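PDB 6RJ1: Mgp-operon protein 3 from Mycoplasma pneumoniae, which takes part in cell adhesion and probably, as a sialoglycan-binding partner of the P1 adhesin, helps this pathogen attach to human airway cells. Local coordinates for residues Y6-Y17 with L929-D937; A459-V467 with W477-Q485. All blocks are in the same frame, centred on the assembly; numbering follows the deposited sequence. Where two conformers were deposited one is given.

Contact 1: Y6-Y17 with L929-D937; sequences YLLQDHNTLTPY and LTGILPLSD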
loop_
_atom_site.group_PDB
_atom_site.type_symbol
_atom_site.label_atom_id
_atom_site.label_comp_id
_atom_site.label_asym_id
_atom_site.label_seq_id
_atom_site.Cartn_x
_atom_site.Cartn_y
_atom_site.Cartn_z
ATOM N N TYR A 6 7.565 -26.062 -16.922
ATOM C CA TYR A 6 7.361 -25.077 -15.853
ATOM C C TYR A 6 8.344 -23.937 -16.074
ATOM O O TYR A 6 9.539 -24.188 -16.217
ATOM C CB TYR A 6 7.583 -25.696 -14.452
ATOM C CG TYR A 6 6.787 -26.954 -14.185
ATOM C CD1 TYR A 6 5.504 -26.891 -13.647
ATOM C CD2 TYR A 6 7.316 -28.213 -14.467
ATOM C CE1 TYR A 6 4.759 -28.050 -13.413
ATOM C CE2 TYR A 6 6.581 -29.378 -14.237
ATOM C CZ TYR A 6 5.304 -29.290 -13.708
ATOM O OH TYR A 6 4.574 -30.430 -13.477
ATOM N N LEU A 7 7.851 -22.697 -16.123
ATOM C CA LEU A 7 8.692 -21.528 -16.352
ATOM C C LEU A 7 9.239 -20.978 -15.045
ATOM O O LEU A 7 8.460 -20.706 -14.126
ATOM C CB LEU A 7 7.883 -20.459 -17.105
ATOM C CG LEU A 7 8.482 -19.832 -18.364
ATOM C CD1 LEU A 7 9.071 -20.869 -19.287
ATOM C CD2 LEU A 7 7.424 -19.065 -19.120
ATOM N N LEU A 8 10.574 -20.831 -14.953
ATOM C CA LEU A 8 11.231 -20.283 -13.768
ATOM C C LEU A 8 12.059 -19.057 -14.118
ATOM O O LEU A 8 12.747 -19.051 -15.137
ATOM C CB LEU A 8 12.089 -21.323 -13.015
ATOM C CG LEU A 8 11.387 -22.464 -12.231
ATOM C CD1 LEU A 8 12.406 -23.323 -11.515
ATOM C CD2 LEU A 8 10.403 -21.946 -11.185
ATOM N N GLN A 9 11.976 -18.012 -13.279
ATOM C CA GLN A 9 12.723 -16.780 -13.483
ATOM C C GLN A 9 14.092 -16.809 -12.815
ATOM O O GLN A 9 14.248 -17.378 -11.735
ATOM C CB GLN A 9 11.925 -15.582 -12.954
ATOM C CG GLN A 9 12.422 -14.220 -13.450
ATOM C CD GLN A 9 11.752 -13.070 -12.748
ATOM O OE1 GLN A 9 10.584 -13.135 -12.359
ATOM N NE2 GLN A 9 12.481 -11.978 -12.581
ATOM N N ASP A 10 15.074 -16.192 -13.482
ATOM C CA ASP A 10 16.433 -15.915 -13.026
ATOM C C ASP A 10 16.774 -14.558 -13.651
ATOM O O ASP A 10 17.201 -14.486 -14.817
ATOM C CB ASP A 10 17.443 -17.014 -13.394
ATOM C CG ASP A 10 18.835 -16.795 -12.803
ATOM O OD1 ASP A 10 18.957 -16.013 -11.822
ATOM O OD2 ASP A 10 19.800 -17.412 -13.312
ATOM N N HIS A 11 16.537 -13.488 -12.867
ATOM C CA HIS A 11 16.684 -12.074 -13.205
ATOM C C HIS A 11 15.862 -11.689 -14.459
ATOM O O HIS A 11 14.682 -11.362 -14.310
ATOM C CB HIS A 11 18.155 -11.603 -13.285
ATOM C CG HIS A 11 18.279 -10.140 -13.608
ATOM N ND1 HIS A 11 19.036 -9.701 -14.679
ATOM C CD2 HIS A 11 17.666 -9.072 -13.040
ATOM C CE1 HIS A 11 18.875 -8.386 -14.716
ATOM N NE2 HIS A 11 18.072 -7.961 -13.742
ATOM N N ASN A 12 16.467 -11.731 -15.672
ATOM C CA ASN A 12 15.776 -11.365 -16.924
ATOM C C ASN A 12 15.468 -12.564 -17.819
ATOM O O ASN A 12 14.890 -12.401 -18.893
ATOM C CB ASN A 12 16.547 -10.287 -17.702
ATOM C CG ASN A 12 16.541 -8.906 -17.092
ATOM O OD1 ASN A 12 15.737 -8.552 -16.218
ATOM N ND2 ASN A 12 17.452 -8.086 -17.558
ATOM N N THR A 13 15.832 -13.763 -17.354
ATOM C CA THR A 13 15.645 -15.008 -18.082
ATOM C C THR A 13 14.525 -15.855 -17.490
ATOM O O THR A 13 14.486 -16.060 -16.278
ATOM C CB THR A 13 16.988 -15.759 -18.203
ATOM O OG1 THR A 13 17.935 -14.880 -18.812
ATOM C CG2 THR A 13 16.880 -17.030 -19.034
ATOM N N LEU A 14 13.614 -16.327 -18.364
ATOM C CA LEU A 14 12.517 -17.229 -18.040
ATOM C C LEU A 14 12.878 -18.561 -18.691
ATOM O O LEU A 14 12.856 -18.668 -19.922
ATOM C CB LEU A 14 11.164 -16.683 -18.540
ATOM C CG LEU A 14 10.684 -15.367 -17.899
ATOM C CD1 LEU A 14 9.422 -14.878 -18.548
ATOM C CD2 LEU A 14 10.473 -15.507 -16.403
ATOM N N THR A 15 13.302 -19.547 -17.872
ATOM C CA THR A 15 13.766 -20.844 -18.375
ATOM C C THR A 15 12.693 -21.957 -18.229
ATOM O O THR A 15 12.084 -22.094 -17.166
ATOM C CB THR A 15 15.135 -21.209 -17.735
ATOM O OG1 THR A 15 16.126 -20.248 -18.074
ATOM C CG2 THR A 15 15.655 -22.575 -18.131
ATOM N N PRO A 16 12.466 -22.771 -19.293
ATOM C CA PRO A 16 11.496 -23.874 -19.174
ATOM C C PRO A 16 12.121 -25.119 -18.544
ATOM O O PRO A 16 13.126 -25.619 -19.034
ATOM C CB PRO A 16 11.044 -24.120 -20.620
ATOM C CG PRO A 16 12.150 -23.577 -21.474
ATOM C CD PRO A 16 13.090 -22.753 -20.632
ATOM N N TYR A 17 11.535 -25.599 -17.448
ATOM C CA TYR A 17 11.997 -26.787 -16.745
ATOM C C TYR A 17 11.064 -27.953 -17.041
ATOM O O TYR A 17 9.843 -27.775 -17.072
ATOM C CB TYR A 17 12.097 -26.529 -15.233
ATOM C CG TYR A 17 13.345 -25.773 -14.838
ATOM C CD1 TYR A 17 13.390 -24.385 -14.893
ATOM C CD2 TYR A 17 14.483 -26.446 -14.408
ATOM C CE1 TYR A 17 14.532 -23.680 -14.511
ATOM C CE2 TYR A 17 15.633 -25.754 -14.030
ATOM C CZ TYR A 17 15.657 -24.371 -14.088
ATOM O OH TYR A 17 16.791 -23.684 -13.726
ATOM N N LEU A 929 17.541 -20.424 -3.622
ATOM C CA LEU A 929 16.482 -21.071 -4.375
ATOM C C LEU A 929 16.363 -20.641 -5.849
ATOM O O LEU A 929 16.239 -19.448 -6.142
ATOM C CB LEU A 929 15.163 -20.854 -3.632
ATOM C CG LEU A 929 13.914 -21.419 -4.271
ATOM C CD1 LEU A 929 13.719 -22.878 -3.915
ATOM C CD2 LEU A 929 12.730 -20.621 -3.860
ATOM N N THR A 930 16.353 -21.637 -6.766
ATOM C CA THR A 930 16.144 -21.431 -8.209
ATOM C C THR A 930 14.623 -21.397 -8.466
ATOM O O THR A 930 14.138 -20.624 -9.302
ATOM C CB THR A 930 16.842 -22.537 -9.009
ATOM O OG1 THR A 930 18.223 -22.551 -8.670
ATOM C CG2 THR A 930 16.685 -22.379 -10.508
ATOM N N GLY A 931 13.903 -22.231 -7.725
ATOM C CA GLY A 931 12.457 -22.343 -7.796
ATOM C C GLY A 931 11.954 -23.692 -7.336
ATOM O O GLY A 931 12.733 -24.573 -6.971
ATOM N N ILE A 932 10.629 -23.839 -7.347
ATOM C CA ILE A 932 9.921 -25.057 -6.955
ATOM C C ILE A 932 9.012 -25.527 -8.101
ATOM O O ILE A 932 8.212 -24.746 -8.624
ATOM C CB ILE A 932 9.152 -24.865 -5.606
ATOM C CG1 ILE A 932 10.114 -24.438 -4.476
ATOM C CG2 ILE A 932 8.370 -26.140 -5.208
ATOM C CD1 ILE A 932 9.535 -23.642 -3.437
ATOM N N LEU A 933 9.140 -26.805 -8.486
ATOM C CA LEU A 933 8.342 -27.402 -9.558
ATOM C C LEU A 933 7.266 -28.321 -8.993
ATOM O O LEU A 933 7.619 -29.311 -8.349
ATOM C CB LEU A 933 9.212 -28.219 -10.537
ATOM C CG LEU A 933 10.475 -27.592 -11.117
ATOM C CD1 LEU A 933 11.223 -28.602 -11.942
ATOM C CD2 LEU A 933 10.167 -26.377 -11.977
ATOM N N PRO A 934 5.957 -28.062 -9.242
ATOM C CA PRO A 934 4.930 -29.006 -8.772
ATOM C C PRO A 934 4.863 -30.196 -9.734
ATOM O O PRO A 934 4.105 -30.179 -10.709
ATOM C CB PRO A 934 3.641 -28.172 -8.744
ATOM C CG PRO A 934 3.912 -26.981 -9.565
ATOM C CD PRO A 934 5.352 -26.955 -10.003
ATOM N N LEU A 935 5.718 -31.208 -9.479
ATOM C CA LEU A 935 5.855 -32.420 -10.290
ATOM C C LEU A 935 4.561 -33.220 -10.432
ATOM O O LEU A 935 4.348 -33.865 -11.462
ATOM C CB LEU A 935 6.965 -33.326 -9.740
ATOM C CG LEU A 935 8.383 -32.768 -9.686
ATOM C CD1 LEU A 935 9.283 -33.716 -8.920
ATOM C CD2 LEU A 935 8.948 -32.532 -11.080
ATOM N N SER A 936 3.721 -33.198 -9.381
ATOM C CA SER A 936 2.421 -33.866 -9.300
ATOM C C SER A 936 1.663 -33.382 -8.060
ATOM O O SER A 936 2.179 -32.557 -7.293
ATOM C CB SER A 936 2.580 -35.390 -9.274
ATOM O OG SER A 936 3.147 -35.858 -8.060
ATOM N N ASP A 937 0.443 -33.909 -7.865
ATOM C CA ASP A 937 -0.407 -33.615 -6.714
ATOM C C ASP A 937 0.269 -34.110 -5.428
ATOM O O ASP A 937 0.086 -33.509 -4.363
ATOM C CB ASP A 937 -1.789 -34.285 -6.892
ATOM C CG ASP A 937 -1.773 -35.804 -7.058
ATOM O OD1 ASP A 937 -1.041 -36.302 -7.949
ATOM O OD2 ASP A 937 -2.510 -36.491 -6.314
#
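Leu933 reaches into a recess formed by Tyr6, Leu8 and Tyr17, and one branch does most of the touching: its CD2 methyl lies 3.6 Å from Tyr6 CB and 3.8 Å from both Leu8 CD1 and Tyr17 CB. The CG of Leu933 stands opposite its own carbonyl carbon (chi1 -50°), which brings the branched end closer to the hairpin than the start of the side chain. The Tyr6 and Pro934 side chains lie alongside each other, pointing opposite ways, CE1 of Tyr6 coming within 3.6 Å of Pro934 CD, while Tyr6 OH is 2.8 Å from Pro934 O. Leu8 lies over the backbone of the facing strand, with CD1 3.8 Å from Gly931 CA.

Tyr6-Tyr17 forms a beta hairpin closed by a type II' turn from Asp10 to Thr13, and strand 929-933 runs nearly antiparallel to strand 6-10, at 163°. The two axes approach no closer than 6.9 Å, so side chains carry the contact between the N-terminal three-stranded sheet and the edge strand of a C-terminal four-stranded one. On the C-terminal side, a classic bulge sets Thr930 and Gly931 together opposite Ile943 of strand 939-945, and Pro934 centres an inverse gamma turn. Farther along, the Tyr17 side chain meets Thr930 at about a right angle, its OH 3.5 Å from Thr930 CG2.

Contact 2: A459-V467 with W477-Q485; sequences AYLNGQIVV and WYWVVGEDQ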
loop_
_atom_site.group_PDB
_atom_site.type_symbol
_atom_site.label_atom_id
_atom_site.label_comp_id
_atom_site.label_asym_id
_atom_site.label_seq_id
_atom_site.Cartn_x
_atom_site.Cartn_y
_atom_site.Cartn_z
ATOM N N ALA A 459 -1.396 -7.766 -14.994
ATOM C CA ALA A 459 -2.493 -8.702 -15.208
ATOM C C ALA A 459 -3.011 -8.524 -16.625
ATOM O O ALA A 459 -3.083 -7.393 -17.123
ATOM C CB ALA A 459 -3.613 -8.440 -14.214
ATOM N N TYR A 460 -3.355 -9.645 -17.284
ATOM C CA TYR A 460 -3.900 -9.640 -18.638
ATOM C C TYR A 460 -5.341 -10.132 -18.591
ATOM O O TYR A 460 -5.616 -11.182 -18.012
ATOM C CB TYR A 460 -3.038 -10.494 -19.594
ATOM C CG TYR A 460 -3.586 -10.582 -21.002
ATOM C CD1 TYR A 460 -4.580 -11.500 -21.327
ATOM C CD2 TYR A 460 -3.111 -9.750 -22.011
ATOM C CE1 TYR A 460 -5.098 -11.581 -22.620
ATOM C CE2 TYR A 460 -3.619 -9.823 -23.310
ATOM C CZ TYR A 460 -4.609 -10.747 -23.609
ATOM O OH TYR A 460 -5.121 -10.845 -24.881
ATOM N N LEU A 461 -6.249 -9.378 -19.212
ATOM C CA LEU A 461 -7.667 -9.716 -19.284
ATOM C C LEU A 461 -8.271 -9.328 -20.633
ATOM O O LEU A 461 -8.589 -8.156 -20.859
ATOM C CB LEU A 461 -8.462 -9.086 -18.116
ATOM C CG LEU A 461 -9.926 -9.552 -17.950
ATOM C CD1 LEU A 461 -9.999 -10.952 -17.371
ATOM C CD2 LEU A 461 -10.723 -8.583 -17.090
ATOM N N ASN A 462 -8.427 -10.325 -21.524
ATOM C CA ASN A 462 -9.040 -10.184 -22.842
ATOM C C ASN A 462 -8.545 -8.959 -23.639
ATOM O O ASN A 462 -9.303 -8.006 -23.865
ATOM C CB ASN A 462 -10.578 -10.195 -22.713
ATOM C CG ASN A 462 -11.148 -11.550 -22.359
ATOM O OD1 ASN A 462 -11.109 -11.997 -21.203
ATOM N ND2 ASN A 462 -11.691 -12.236 -23.358
ATOM N N GLY A 463 -7.270 -8.993 -24.030
ATOM C CA GLY A 463 -6.629 -7.938 -24.816
ATOM C C GLY A 463 -6.276 -6.675 -24.056
ATOM O O GLY A 463 -5.752 -5.723 -24.644
ATOM N N GLN A 464 -6.560 -6.660 -22.750
ATOM C CA GLN A 464 -6.278 -5.517 -21.884
ATOM C C GLN A 464 -5.234 -5.897 -20.857
ATOM O O GLN A 464 -5.311 -6.973 -20.258
ATOM C CB GLN A 464 -7.546 -5.000 -21.178
ATOM C CG GLN A 464 -8.659 -4.601 -22.128
ATOM C CD GLN A 464 -9.286 -3.317 -21.697
ATOM O OE1 GLN A 464 -8.769 -2.233 -21.975
ATOM N NE2 GLN A 464 -10.418 -3.414 -21.011
ATOM N N ILE A 465 -4.260 -5.010 -20.657
ATOM C CA ILE A 465 -3.202 -5.208 -19.678
ATOM C C ILE A 465 -3.355 -4.152 -18.608
ATOM O O ILE A 465 -3.476 -2.965 -18.918
ATOM C CB ILE A 465 -1.786 -5.222 -20.321
ATOM C CG1 ILE A 465 -1.655 -6.342 -21.381
ATOM C CG2 ILE A 465 -0.704 -5.366 -19.257
ATOM C CD1 ILE A 465 -1.678 -5.879 -22.777
ATOM N N VAL A 466 -3.386 -4.594 -17.352
ATOM C CA VAL A 466 -3.495 -3.727 -16.187
ATOM C C VAL A 466 -2.159 -3.756 -15.458
ATOM O O VAL A 466 -1.628 -4.832 -15.209
ATOM C CB VAL A 466 -4.691 -4.092 -15.259
ATOM C CG1 VAL A 466 -4.879 -3.047 -14.156
ATOM C CG2 VAL A 466 -5.984 -4.257 -16.059
ATOM N N VAL A 467 -1.598 -2.578 -15.162
ATOM C CA VAL A 467 -0.320 -2.435 -14.449
ATOM C C VAL A 467 -0.560 -1.590 -13.213
ATOM O O VAL A 467 -1.209 -0.556 -13.310
ATOM C CB VAL A 467 0.821 -1.866 -15.347
ATOM C CG1 VAL A 467 2.117 -1.668 -14.558
ATOM C CG2 VAL A 467 1.065 -2.759 -16.566
ATOM N N TRP A 477 -1.026 6.323 -9.527
ATOM C CA TRP A 477 -1.668 5.980 -10.797
ATOM C C TRP A 477 -1.543 4.496 -11.147
ATOM O O TRP A 477 -0.802 3.760 -10.487
ATOM C CB TRP A 477 -1.119 6.871 -11.928
ATOM C CG TRP A 477 0.375 6.837 -12.030
ATOM C CD1 TRP A 477 1.138 5.845 -12.577
ATOM C CD2 TRP A 477 1.289 7.833 -11.549
ATOM N NE1 TRP A 477 2.471 6.173 -12.491
ATOM C CE2 TRP A 477 2.595 7.383 -11.852
ATOM C CE3 TRP A 477 1.132 9.076 -10.915
ATOM C CZ2 TRP A 477 3.735 8.126 -11.527
ATOM C CZ3 TRP A 477 2.264 9.808 -10.585
ATOM C CH2 TRP A 477 3.546 9.330 -10.885
ATOM N N TYR A 478 -2.278 4.058 -12.181
ATOM C CA TYR A 478 -2.282 2.670 -12.657
ATOM C C TYR A 478 -2.583 2.636 -14.149
ATOM O O TYR A 478 -3.161 3.580 -14.675
ATOM C CB TYR A 478 -3.304 1.825 -11.872
ATOM C CG TYR A 478 -4.741 2.277 -12.045
ATOM C CD1 TYR A 478 -5.247 3.350 -11.316
ATOM C CD2 TYR A 478 -5.598 1.618 -12.924
ATOM C CE1 TYR A 478 -6.565 3.768 -11.468
ATOM C CE2 TYR A 478 -6.921 2.027 -13.083
ATOM C CZ TYR A 478 -7.402 3.098 -12.346
ATOM O OH TYR A 478 -8.706 3.501 -12.491
ATOM N N TRP A 479 -2.216 1.554 -14.824
ATOM C CA TRP A 479 -2.441 1.430 -16.260
ATOM C C TRP A 479 -3.514 0.437 -16.638
ATOM O O TRP A 479 -3.672 -0.580 -15.978
ATOM C CB TRP A 479 -1.139 1.039 -16.968
ATOM C CG TRP A 479 -0.233 2.195 -17.221
ATOM C CD1 TRP A 479 -0.213 2.994 -18.325
ATOM C CD2 TRP A 479 0.789 2.690 -16.346
ATOM N NE1 TRP A 479 0.756 3.964 -18.191
ATOM C CE2 TRP A 479 1.404 3.785 -16.994
ATOM C CE3 TRP A 479 1.250 2.311 -15.074
ATOM C CZ2 TRP A 479 2.451 4.505 -16.413
ATOM C CZ3 TRP A 479 2.290 3.025 -14.501
ATOM C CH2 TRP A 479 2.879 4.107 -15.166
ATOM N N VAL A 480 -4.247 0.750 -17.705
ATOM C CA VAL A 480 -5.215 -0.092 -18.400
ATOM C C VAL A 480 -4.875 0.193 -19.879
ATOM O O VAL A 480 -5.201 1.267 -20.408
ATOM C CB VAL A 480 -6.715 0.152 -18.070
ATOM C CG1 VAL A 480 -7.606 -0.723 -18.955
ATOM C CG2 VAL A 480 -7.017 -0.106 -16.602
ATOM N N VAL A 481 -4.115 -0.716 -20.493
ATOM C CA VAL A 481 -3.648 -0.550 -21.871
ATOM C C VAL A 481 -4.151 -1.664 -22.772
ATOM O O VAL A 481 -4.395 -2.776 -22.308
ATOM C CB VAL A 481 -2.097 -0.384 -21.967
ATOM C CG1 VAL A 481 -1.638 0.930 -21.358
ATOM C CG2 VAL A 481 -1.359 -1.554 -21.324
ATOM N N GLY A 482 -4.296 -1.351 -24.052
ATOM C CA GLY A 482 -4.694 -2.325 -25.057
ATOM C C GLY A 482 -3.461 -3.037 -25.571
ATOM O O GLY A 482 -2.387 -2.430 -25.682
ATOM N N GLU A 483 -3.598 -4.333 -25.865
ATOM C CA GLU A 483 -2.520 -5.161 -26.407
ATOM C C GLU A 483 -2.100 -4.597 -27.781
ATOM O O GLU A 483 -0.910 -4.493 -28.077
ATOM C CB GLU A 483 -3.023 -6.604 -26.542
ATOM C CG GLU A 483 -1.927 -7.646 -26.638
ATOM C CD GLU A 483 -2.404 -9.074 -26.827
ATOM O OE1 GLU A 483 -1.542 -9.949 -27.073
ATOM O OE2 GLU A 483 -3.630 -9.322 -26.738
ATOM N N ASP A 484 -3.097 -4.183 -28.576
ATOM C CA ASP A 484 -2.981 -3.603 -29.909
ATOM C C ASP A 484 -2.303 -2.220 -29.931
ATOM O O ASP A 484 -1.755 -1.846 -30.973
ATOM C CB ASP A 484 -4.385 -3.500 -30.535
ATOM C CG ASP A 484 -5.393 -2.762 -29.659
ATOM O OD1 ASP A 484 -5.733 -3.285 -28.567
ATOM O OD2 ASP A 484 -5.838 -1.660 -30.060
ATOM N N GLN A 485 -2.390 -1.445 -28.814
ATOM C CA GLN A 485 -1.833 -0.085 -28.682
ATOM C C GLN A 485 -0.298 -0.053 -28.681
ATOM O O GLN A 485 0.337 -1.043 -28.328
ATOM C CB GLN A 485 -2.357 0.597 -27.404
ATOM C CG GLN A 485 -3.812 1.070 -27.464
ATOM C CD GLN A 485 -4.212 1.947 -26.284
ATOM O OE1 GLN A 485 -3.831 1.715 -25.122
ATOM N NE2 GLN A 485 -5.012 2.973 -26.557
#
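Strands 464-467 and 477-482 run antiparallel at 167° with their axes 4.6 Å apart, pairing as a beta hairpin within the mixed sheet. Ile465 with Val481 and Val467 with Trp479 are hydrogen-bonded pairs; Ile465 and Val481 bond in both directions, each 2.8 Å between N and O. Val466 and Val480 form the non-hydrogen-bonded pair between them, and Gln464 with Gly482 is another beyond Ile465-Val481.

On the face bearing Ile465 and Val467, Val481 CG2, set between its backbone N and carbonyl carbon, lies 3.8 Å from Ile465 CB, and Val467 crosses Trp479 at a slant with their CB atoms 3.9 Å apart. Val115 of strand 114-121 touches both Ile465 and Val467, and Trp479 NE1 is hydrogen-bonded to Ala135 O. The other face carries Val466 and Val480, whose CG2 methyls are 4.3 Å apart, and Gln464, bent at chi2, with OE1 3.6 Å from Val480 CG1; OE1 also accepts a weak hydrogen bond from Arg708 NE of helix 701-712, which packs against Val466 through Leu704.

Glu483 N bonds Gly463 O, in the type I' turn of the neighbouring hairpin. The extended Glu483 side chain places OE2 at the edge of the Tyr460 ring; Lys52 NZ hydrogen-bonds Tyr460 OH and forms a salt bridge with Glu483 OE1. Ring and carboxylate planes stand 88° apart, and Tyr460 OH donates to OE2 from above the carboxylate plane at 2.8 Å.

In the fold
Contact 1 and contact 2 lie about 25 Å apart between centres, with nearest atoms about 13 Å apart, and do not touch. Contact 1 brings together segments near the two ends of the chain, some 900 residues apart in sequence, at the surface; contact 2 is local in sequence and buried, and falls within the long span that contact 1 closes. Strand 40-48 connects their surroundings: its Trp45 and Leu42 meet Leu7, Gln9 and Leu14 of the N-terminal hairpin, and it is an outer strand of the same mixed sheet whose other half includes strands 477-482, 464-468 and, at the edge, 457-461. Lys52, on the adjoining strand 52-59, reaches Tyr460 and Glu483 of contact 2.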